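Local coordinates for endoglucanase A (Clostridium acetobutylicum, PDB 3IK2), which probably hydrolyses internal beta-1,4-glucosidic bonds of cellulose and related glucans, as an endoglucanase of glycoside hydrolase family 44, at residues Ile365-Ala370 and Ser397-Tyr402; Ile444-Asn449 and Leu502-Ile507. All blocks are in the same frame, centred on the assembly; numbering follows the deposited sequence.

Contact 1 of 2, residues Ile365-Ala370 and Ser397-Tyr402; sequences IAQADA and SAFNLY
A398 presses its methyl group into the flank of helix 361-376, where three kinds of contact meet. The apolar part is small and close: A398 CB lies 3.4 Å from A368 N and 3.5 Å from Q367 CG. The methyls of A368 and A398 touch at 3.9 Å between their CB atoms, and with side chains this small the axes of the short segments come to 8.5 Å, at a crossing angle of -42°. Both helices belong to the TIM-like barrel; the contact sets the helix between strands seven and eight against the helix after strand eight. The amide-ring contact lies between Q367 and F399. With Q367 CG anti to the backbone N (chi1 -177°) and the chain bent at chi2, NE2 comes obliquely to the CE1-CZ side of the F399 ring, 3.2 Å from F399 CE1, the amide and ring planes 12° apart; the same NE2 is hydrogen-bonded to Y353 OH, which helps to fix the amide. The polar contact is one hydrogen bond, given by Y402 OH to A368 O at 2.7 Å. The hydroxyl is tilted from the carbonyl plane, whereas A368 O itself lies at the edge of the tyrosine ring, near its plane.

Contact 2 of 2, residues Ile444-Asn449 and Leu502-Ile507; sequences IVMNKN and LTAVHI
M446 and A504 form the tightest side-chain pair of two neighbouring antiparallel strands, 440-447 and 503-510, in the mixed beta-sheet that stands beside the barrel. A504 offers only a methyl, and M446 CG settles against it, 3.5 Å from A504 CB; beyond CG the thioether leads away from A504 and meets A368 and D369 on helix 361-376. On the same face I444 CD1 comes obliquely to the H506 ring, near CG and ND1, an off-centre CH-pi contact 4.2 Å from the ring centroid. The imidazole is held through NE2, which is hydrogen-bonded to D442 OD1.

The other face is padded by branched chains: V445 CB stands 4.3 Å from V505 CG1, while V445 CG2 meets I507 CD1, and F458 touches both V445 and I507. V445 and V505 are a hydrogen-bonded pair, each N-H donating to the other's carbonyl, V445 N to V505 O and V505 N to V445 O. N447 N donates to T503 O at 2.9 Å. Here L502 and T503 both face N447, a G1 beta bulge, with L502 in a left-handed backbone conformation (phi 51°). L502 folds its isobutyl end back over the turn, CG lying 3.4 Å from N449 O. The amide of N447 is held from outside by ND2, which is hydrogen-bonded to D452 O and I499 O. Its other atom closes an Asx turn: N449 N donates to N447 OD1 at 2.9 Å from above the side-chain carbonyl plane.

Overall arrangement
Contact 1 closes before contact 2 opens along the chain, and their centres lie about 10 Å apart on the same side of the chain's centre. Contact 1 sits between two outer helices of the TIM-like barrel, contact 2 between neighbouring interior strands of the mixed sheet, and the two meet directly. L401 O probably accepts a hydrogen bond from H506 ND1 (2.7 Å), Y402 CE1 packs on I444 CG1, and I365 lies against M446 and L502. The helix pair 361-376 and 393-403 therefore forms part of the barrel surface on which the beta-sheet rests, tying the sheet to the probable catalytic barrel through a buried interface.

Contact 1 of 2, residues Ile365-Ala370 and Ser397-Tyr402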
ATOM      1  N   ILE A 365      -6.728   9.923 -12.120  1.00  8.52           N
ATOM      2  CA  ILE A 365      -7.421  10.790 -11.177  1.00  7.43           C
ATOM      3  C   ILE A 365      -7.699   9.985  -9.913  1.00  7.29           C
ATOM      4  O   ILE A 365      -7.498  10.483  -8.785  1.00  7.36           O
ATOM      5  CB  ILE A 365      -8.729  11.375 -11.813  1.00  7.81           C
ATOM      6  CG1 ILE A 365      -8.363  12.568 -12.740  1.00  7.72           C
ATOM      7  CG2 ILE A 365      -9.766  11.755 -10.718  1.00  6.03           C
ATOM      8  CD1 ILE A 365      -9.502  13.170 -13.559  1.00  8.62           C
ATOM      9  N   ALA A 366      -8.120   8.731 -10.095  1.00  6.60           N
ATOM     10  CA  ALA A 366      -8.425   7.873  -8.947  1.00  6.57           C
ATOM     11  C   ALA A 366      -7.177   7.556  -8.105  1.00  5.47           C
ATOM     12  O   ALA A 366      -7.243   7.540  -6.880  1.00  6.42           O
ATOM     13  CB  ALA A 366      -9.133   6.605  -9.375  1.00  6.45           C
ATOM     14  N   GLN A 367      -6.056   7.327  -8.776  1.00  5.72           N
ATOM     15  CA  GLN A 367      -4.743   7.149  -8.143  1.00  5.31           C
ATOM     16  C   GLN A 367      -4.261   8.424  -7.440  1.00  5.26           C
ATOM     17  O   GLN A 367      -3.759   8.356  -6.311  1.00  4.89           O
ATOM     18  CB  GLN A 367      -3.708   6.693  -9.171  1.00  5.19           C
ATOM     19  CG  GLN A 367      -2.290   6.414  -8.579  1.00  5.87           C
ATOM     20  CD  GLN A 367      -2.252   5.298  -7.513  1.00  7.05           C
ATOM     21  OE1 GLN A 367      -3.080   4.386  -7.519  1.00  7.32           O
ATOM     22  NE2 GLN A 367      -1.279   5.382  -6.587  1.00  7.50           N
ATOM     23  N   ALA A 368      -4.408   9.582  -8.108  1.00  5.02           N
ATOM     24  CA  ALA A 368      -4.073  10.867  -7.475  1.00  4.94           C
ATOM     25  C   ALA A 368      -4.933  11.108  -6.244  1.00  4.98           C
ATOM     26  O   ALA A 368      -4.446  11.599  -5.210  1.00  6.51           O
ATOM     27  CB  ALA A 368      -4.163  12.049  -8.465  1.00  3.95           C
ATOM     28  N   ASP A 369      -6.190  10.714  -6.330  1.00  5.76           N
ATOM     29  CA  ASP A 369      -7.121  10.908  -5.225  1.00  6.30           C
ATOM     30  C   ASP A 369      -6.771   9.994  -4.073  1.00  6.22           C
ATOM     31  O   ASP A 369      -6.767  10.440  -2.922  1.00  7.94           O
ATOM     32  CB  ASP A 369      -8.572  10.696  -5.688  1.00  6.19           C
ATOM     33  CG  ASP A 369      -9.596  11.205  -4.681  1.00  7.67           C
ATOM     34  OD1 ASP A 369      -9.336  12.198  -4.022  1.00 11.41           O
ATOM     35  OD2 ASP A 369     -10.677  10.612  -4.519  1.00 13.20           O
ATOM     36  N   ALA A 370      -6.474   8.719  -4.374  1.00  6.76           N
ATOM     37  CA  ALA A 370      -6.046   7.744  -3.343  1.00  6.54           C
ATOM     38  C   ALA A 370      -4.826   8.211  -2.593  1.00  6.22           C
ATOM     39  O   ALA A 370      -4.793   8.082  -1.390  1.00  7.37           O
ATOM     40  CB  ALA A 370      -5.805   6.333  -3.954  1.00  6.58           C
ATOM     41  N   SER A 397       1.619   9.218 -13.858  1.00  7.54           N
ATOM     42  CA  SER A 397       1.347  10.670 -13.745  1.00  8.30           C
ATOM     43  C   SER A 397       0.906  11.083 -12.338  1.00  7.68           C
ATOM     44  O   SER A 397       1.295  12.134 -11.865  1.00  7.99           O
ATOM     45  CB  SER A 397       0.269  11.152 -14.711  1.00  8.77           C
ATOM     46  OG  SER A 397       0.418  10.620 -15.991  1.00 12.91           O
ATOM     47  N   ALA A 398       0.049  10.281 -11.713  1.00  7.16           N
ATOM     48  CA  ALA A 398      -0.450  10.570 -10.373  1.00  6.94           C
ATOM     49  C   ALA A 398       0.686  10.623  -9.378  1.00  6.72           C
ATOM     50  O   ALA A 398       0.776  11.582  -8.612  1.00  6.49           O
ATOM     51  CB  ALA A 398      -1.513   9.562  -9.950  1.00  6.03           C
ATOM     52  N   PHE A 399       1.578   9.623  -9.412  1.00  6.88           N
ATOM     53  CA  PHE A 399       2.754   9.623  -8.558  1.00  6.71           C
ATOM     54  C   PHE A 399       3.639  10.854  -8.810  1.00  7.27           C
ATOM     55  O   PHE A 399       4.095  11.516  -7.869  1.00  7.78           O
ATOM     56  CB  PHE A 399       3.576   8.342  -8.767  1.00  6.77           C
ATOM     57  CG  PHE A 399       3.076   7.148  -7.989  1.00  7.03           C
ATOM     58  CD1 PHE A 399       2.104   6.293  -8.526  1.00  4.57           C
ATOM     59  CD2 PHE A 399       3.596   6.857  -6.711  1.00  6.12           C
ATOM     60  CE1 PHE A 399       1.645   5.163  -7.798  1.00  6.33           C
ATOM     61  CE2 PHE A 399       3.141   5.721  -5.986  1.00  6.78           C
ATOM     62  CZ  PHE A 399       2.167   4.885  -6.522  1.00  7.01           C
ATOM     63  N   ASN A 400       3.914  11.140 -10.079  1.00  7.80           N
ATOM     64  CA  ASN A 400       4.694  12.338 -10.445  1.00  8.54           C
ATOM     65  C   ASN A 400       3.995  13.642 -10.111  1.00  9.21           C
ATOM     66  O   ASN A 400       4.651  14.638  -9.829  1.00  9.47           O
ATOM     67  CB  ASN A 400       5.072  12.320 -11.926  1.00  8.29           C
ATOM     68  CG  ASN A 400       6.106  11.292 -12.216  1.00  7.91           C
ATOM     69  OD1 ASN A 400       6.929  11.002 -11.350  1.00 10.36           O
ATOM     70  ND2 ASN A 400       6.068  10.701 -13.413  1.00  5.05           N
ATOM     71  N   LEU A 401       2.667  13.643 -10.125  1.00  9.11           N
ATOM     72  CA  LEU A 401       1.943  14.855  -9.757  1.00  9.65           C
ATOM     73  C   LEU A 401       2.266  15.277  -8.333  1.00  9.23           C
ATOM     74  O   LEU A 401       2.318  16.454  -8.035  1.00  9.06           O
ATOM     75  CB  LEU A 401       0.427  14.698  -9.930  1.00  8.96           C
ATOM     76  CG  LEU A 401      -0.358  16.008  -9.751  1.00 10.04           C
ATOM     77  CD1 LEU A 401      -0.059  16.971 -10.896  1.00  6.88           C
ATOM     78  CD2 LEU A 401      -1.865  15.773  -9.594  1.00  9.40           C
ATOM     79  N   TYR A 402       2.482  14.307  -7.455  1.00 10.05           N
ATOM     80  CA  TYR A 402       2.847  14.616  -6.093  1.00 10.31           C
ATOM     81  C   TYR A 402       4.305  15.023  -5.911  1.00 11.41           C
ATOM     82  O   TYR A 402       4.565  16.073  -5.313  1.00 12.00           O
ATOM     83  CB  TYR A 402       2.448  13.470  -5.156  1.00 10.25           C
ATOM     84  CG  TYR A 402       0.969  13.491  -4.851  1.00  8.24           C
ATOM     85  CD1 TYR A 402       0.488  14.154  -3.720  1.00  4.96           C
ATOM     86  CD2 TYR A 402       0.048  12.901  -5.726  1.00  8.73           C
ATOM     87  CE1 TYR A 402      -0.888  14.200  -3.447  1.00  6.18           C
ATOM     88  CE2 TYR A 402      -1.356  12.944  -5.461  1.00  6.61           C
ATOM     89  CZ  TYR A 402      -1.797  13.608  -4.318  1.00  6.13           C
ATOM     90  OH  TYR A 402      -3.140  13.655  -4.032  1.00  7.53           O
TER

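Contact 2 of 2, residues Ile444-Asn449 and Leu502-Ile507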
ATOM      1  N   ILE A 444      -3.325  20.026  -4.426  1.00  9.86           N
ATOM      2  CA  ILE A 444      -3.804  19.115  -5.475  1.00  9.93           C
ATOM      3  C   ILE A 444      -5.273  19.382  -5.710  1.00 11.30           C
ATOM      4  O   ILE A 444      -6.084  19.388  -4.766  1.00 11.84           O
ATOM      5  CB  ILE A 444      -3.607  17.606  -5.105  1.00  9.58           C
ATOM      6  CG1 ILE A 444      -2.154  17.316  -4.769  1.00  7.41           C
ATOM      7  CG2 ILE A 444      -4.098  16.664  -6.257  1.00  8.81           C
ATOM      8  CD1 ILE A 444      -1.198  17.454  -5.952  1.00  5.35           C
ATOM      9  N   VAL A 445      -5.613  19.615  -6.976  1.00 12.43           N
ATOM     10  CA  VAL A 445      -6.986  19.889  -7.362  1.00 13.51           C
ATOM     11  C   VAL A 445      -7.299  19.066  -8.602  1.00 14.06           C
ATOM     12  O   VAL A 445      -6.557  19.113  -9.591  1.00 14.42           O
ATOM     13  CB  VAL A 445      -7.217  21.423  -7.623  1.00 13.38           C
ATOM     14  CG1 VAL A 445      -8.647  21.690  -7.959  1.00 13.30           C
ATOM     15  CG2 VAL A 445      -6.885  22.216  -6.392  1.00 14.52           C
ATOM     16  N   MET A 446      -8.387  18.298  -8.533  1.00 14.62           N
ATOM     17  CA  MET A 446      -8.849  17.463  -9.646  1.00 15.74           C
ATOM     18  C   MET A 446     -10.320  17.767  -9.947  1.00 13.71           C
ATOM     19  O   MET A 446     -11.148  17.906  -9.035  1.00 13.76           O
ATOM     20  CB  MET A 446      -8.770  15.951  -9.353  1.00 14.77           C
ATOM     21  CG  MET A 446      -7.422  15.312  -9.033  1.00 19.55           C
ATOM     22  SD  MET A 446      -7.729  13.885  -7.922  1.00 22.35           S
ATOM     23  CE  MET A 446      -6.965  14.543  -6.428  1.00 23.40           C
ATOM     24  N   ASN A 447     -10.634  17.782 -11.228  1.00 11.93           N
ATOM     25  CA  ASN A 447     -11.990  17.866 -11.696  1.00 12.56           C
ATOM     26  C   ASN A 447     -12.392  16.464 -12.185  1.00 12.38           C
ATOM     27  O   ASN A 447     -11.968  16.027 -13.253  1.00 12.55           O
ATOM     28  CB  ASN A 447     -12.086  18.948 -12.804  1.00 11.66           C
ATOM     29  CG  ASN A 447     -13.468  19.024 -13.464  1.00 12.77           C
ATOM     30  OD1 ASN A 447     -14.405  18.343 -13.077  1.00  9.60           O
ATOM     31  ND2 ASN A 447     -13.583  19.877 -14.485  1.00 16.18           N
ATOM     32  N   LYS A 448     -13.189  15.760 -11.381  1.00 11.91           N
ATOM     33  CA  LYS A 448     -13.647  14.404 -11.724  1.00 12.39           C
ATOM     34  C   LYS A 448     -14.822  14.418 -12.737  1.00 11.45           C
ATOM     35  O   LYS A 448     -15.250  13.364 -13.211  1.00 10.95           O
ATOM     36  CB  LYS A 448     -14.028  13.571 -10.462  1.00 12.30           C
ATOM     37  CG  LYS A 448     -12.975  13.495  -9.324  1.00 14.45           C
ATOM     38  CD  LYS A 448     -13.463  12.719  -8.071  1.00 13.16           C
ATOM     39  CE  LYS A 448     -14.233  13.621  -7.096  1.00 17.36           C
ATOM     40  NZ  LYS A 448     -14.778  12.897  -5.883  1.00 15.38           N
ATOM     41  N   ASN A 449     -15.332  15.601 -13.063  1.00 10.12           N
ATOM     42  CA  ASN A 449     -16.433  15.698 -14.003  1.00 10.64           C
ATOM     43  C   ASN A 449     -16.009  15.290 -15.408  1.00 10.40           C
ATOM     44  O   ASN A 449     -14.913  15.634 -15.890  1.00  9.76           O
ATOM     45  CB  ASN A 449     -17.123  17.082 -14.002  1.00 10.14           C
ATOM     46  CG  ASN A 449     -18.522  17.023 -14.612  1.00 10.53           C
ATOM     47  OD1 ASN A 449     -18.694  17.012 -15.839  1.00  7.59           O
ATOM     48  ND2 ASN A 449     -19.525  16.953 -13.753  1.00  9.20           N
ATOM     49  N   LEU A 502     -11.918  16.338 -16.283  1.00 10.64           N
ATOM     50  CA  LEU A 502     -10.958  15.230 -16.279  1.00 10.01           C
ATOM     51  C   LEU A 502      -9.535  15.762 -16.337  1.00 10.20           C
ATOM     52  O   LEU A 502      -8.770  15.448 -17.243  1.00  9.70           O
ATOM     53  CB  LEU A 502     -11.221  14.218 -17.404  1.00  9.01           C
ATOM     54  CG  LEU A 502     -12.633  13.612 -17.487  1.00  8.73           C
ATOM     55  CD1 LEU A 502     -12.816  12.818 -18.796  1.00  6.10           C
ATOM     56  CD2 LEU A 502     -12.989  12.764 -16.237  1.00  6.74           C
ATOM     57  N   THR A 503      -9.199  16.579 -15.342  1.00 10.31           N
ATOM     58  CA  THR A 503      -7.898  17.228 -15.263  1.00  9.82           C
ATOM     59  C   THR A 503      -7.501  17.116 -13.807  1.00  9.85           C
ATOM     60  O   THR A 503      -8.340  17.309 -12.902  1.00  9.09           O
ATOM     61  CB  THR A 503      -7.973  18.724 -15.714  1.00  9.78           C
ATOM     62  OG1 THR A 503      -8.356  18.770 -17.081  1.00  9.29           O
ATOM     63  CG2 THR A 503      -6.606  19.460 -15.579  1.00  8.72           C
ATOM     64  N   ALA A 504      -6.235  16.761 -13.587  1.00  9.48           N
ATOM     65  CA  ALA A 504      -5.653  16.802 -12.243  1.00  8.91           C
ATOM     66  C   ALA A 504      -4.462  17.774 -12.275  1.00  9.15           C
ATOM     67  O   ALA A 504      -3.636  17.726 -13.183  1.00  9.03           O
ATOM     68  CB  ALA A 504      -5.217  15.410 -11.789  1.00  9.42           C
ATOM     69  N   VAL A 505      -4.379  18.626 -11.261  1.00  8.19           N
ATOM     70  CA  VAL A 505      -3.447  19.735 -11.232  1.00  8.27           C
ATOM     71  C   VAL A 505      -2.767  19.789  -9.844  1.00  9.00           C
ATOM     72  O   VAL A 505      -3.381  19.418  -8.849  1.00  7.79           O
ATOM     73  CB  VAL A 505      -4.282  21.065 -11.596  1.00  8.15           C
ATOM     74  CG1 VAL A 505      -4.156  22.169 -10.591  1.00  9.55           C
ATOM     75  CG2 VAL A 505      -4.130  21.479 -13.024  1.00  4.76           C
ATOM     76  N   HIS A 506      -1.499  20.224  -9.826  1.00  9.21           N
ATOM     77  CA  HIS A 506      -0.727  20.572  -8.622  1.00  9.58           C
ATOM     78  C   HIS A 506      -0.441  22.098  -8.687  1.00  9.75           C
ATOM     79  O   HIS A 506       0.208  22.587  -9.626  1.00  9.14           O
ATOM     80  CB  HIS A 506       0.609  19.755  -8.599  1.00  9.04           C
ATOM     81  CG  HIS A 506       1.449  19.936  -7.362  1.00  8.81           C
ATOM     82  ND1 HIS A 506       2.312  18.952  -6.899  1.00  6.64           N
ATOM     83  CD2 HIS A 506       1.560  20.967  -6.490  1.00  6.96           C
ATOM     84  CE1 HIS A 506       2.924  19.379  -5.815  1.00  3.86           C
ATOM     85  NE2 HIS A 506       2.486  20.596  -5.538  1.00  5.98           N
ATOM     86  N   ILE A 507      -0.939  22.846  -7.699  1.00 10.08           N
ATOM     87  CA  ILE A 507      -0.734  24.294  -7.648  1.00  9.91           C
ATOM     88  C   ILE A 507       0.334  24.583  -6.606  1.00 10.28           C
ATOM     89  O   ILE A 507       0.258  24.066  -5.493  1.00  9.84           O
ATOM     90  CB  ILE A 507      -2.043  25.052  -7.289  1.00  9.54           C
ATOM     91  CG1 ILE A 507      -3.147  24.729  -8.301  1.00  9.34           C
ATOM     92  CG2 ILE A 507      -1.799  26.592  -7.168  1.00  8.77           C
ATOM     93  CD1 ILE A 507      -4.476  25.342  -7.987  1.00 10.95           C
TER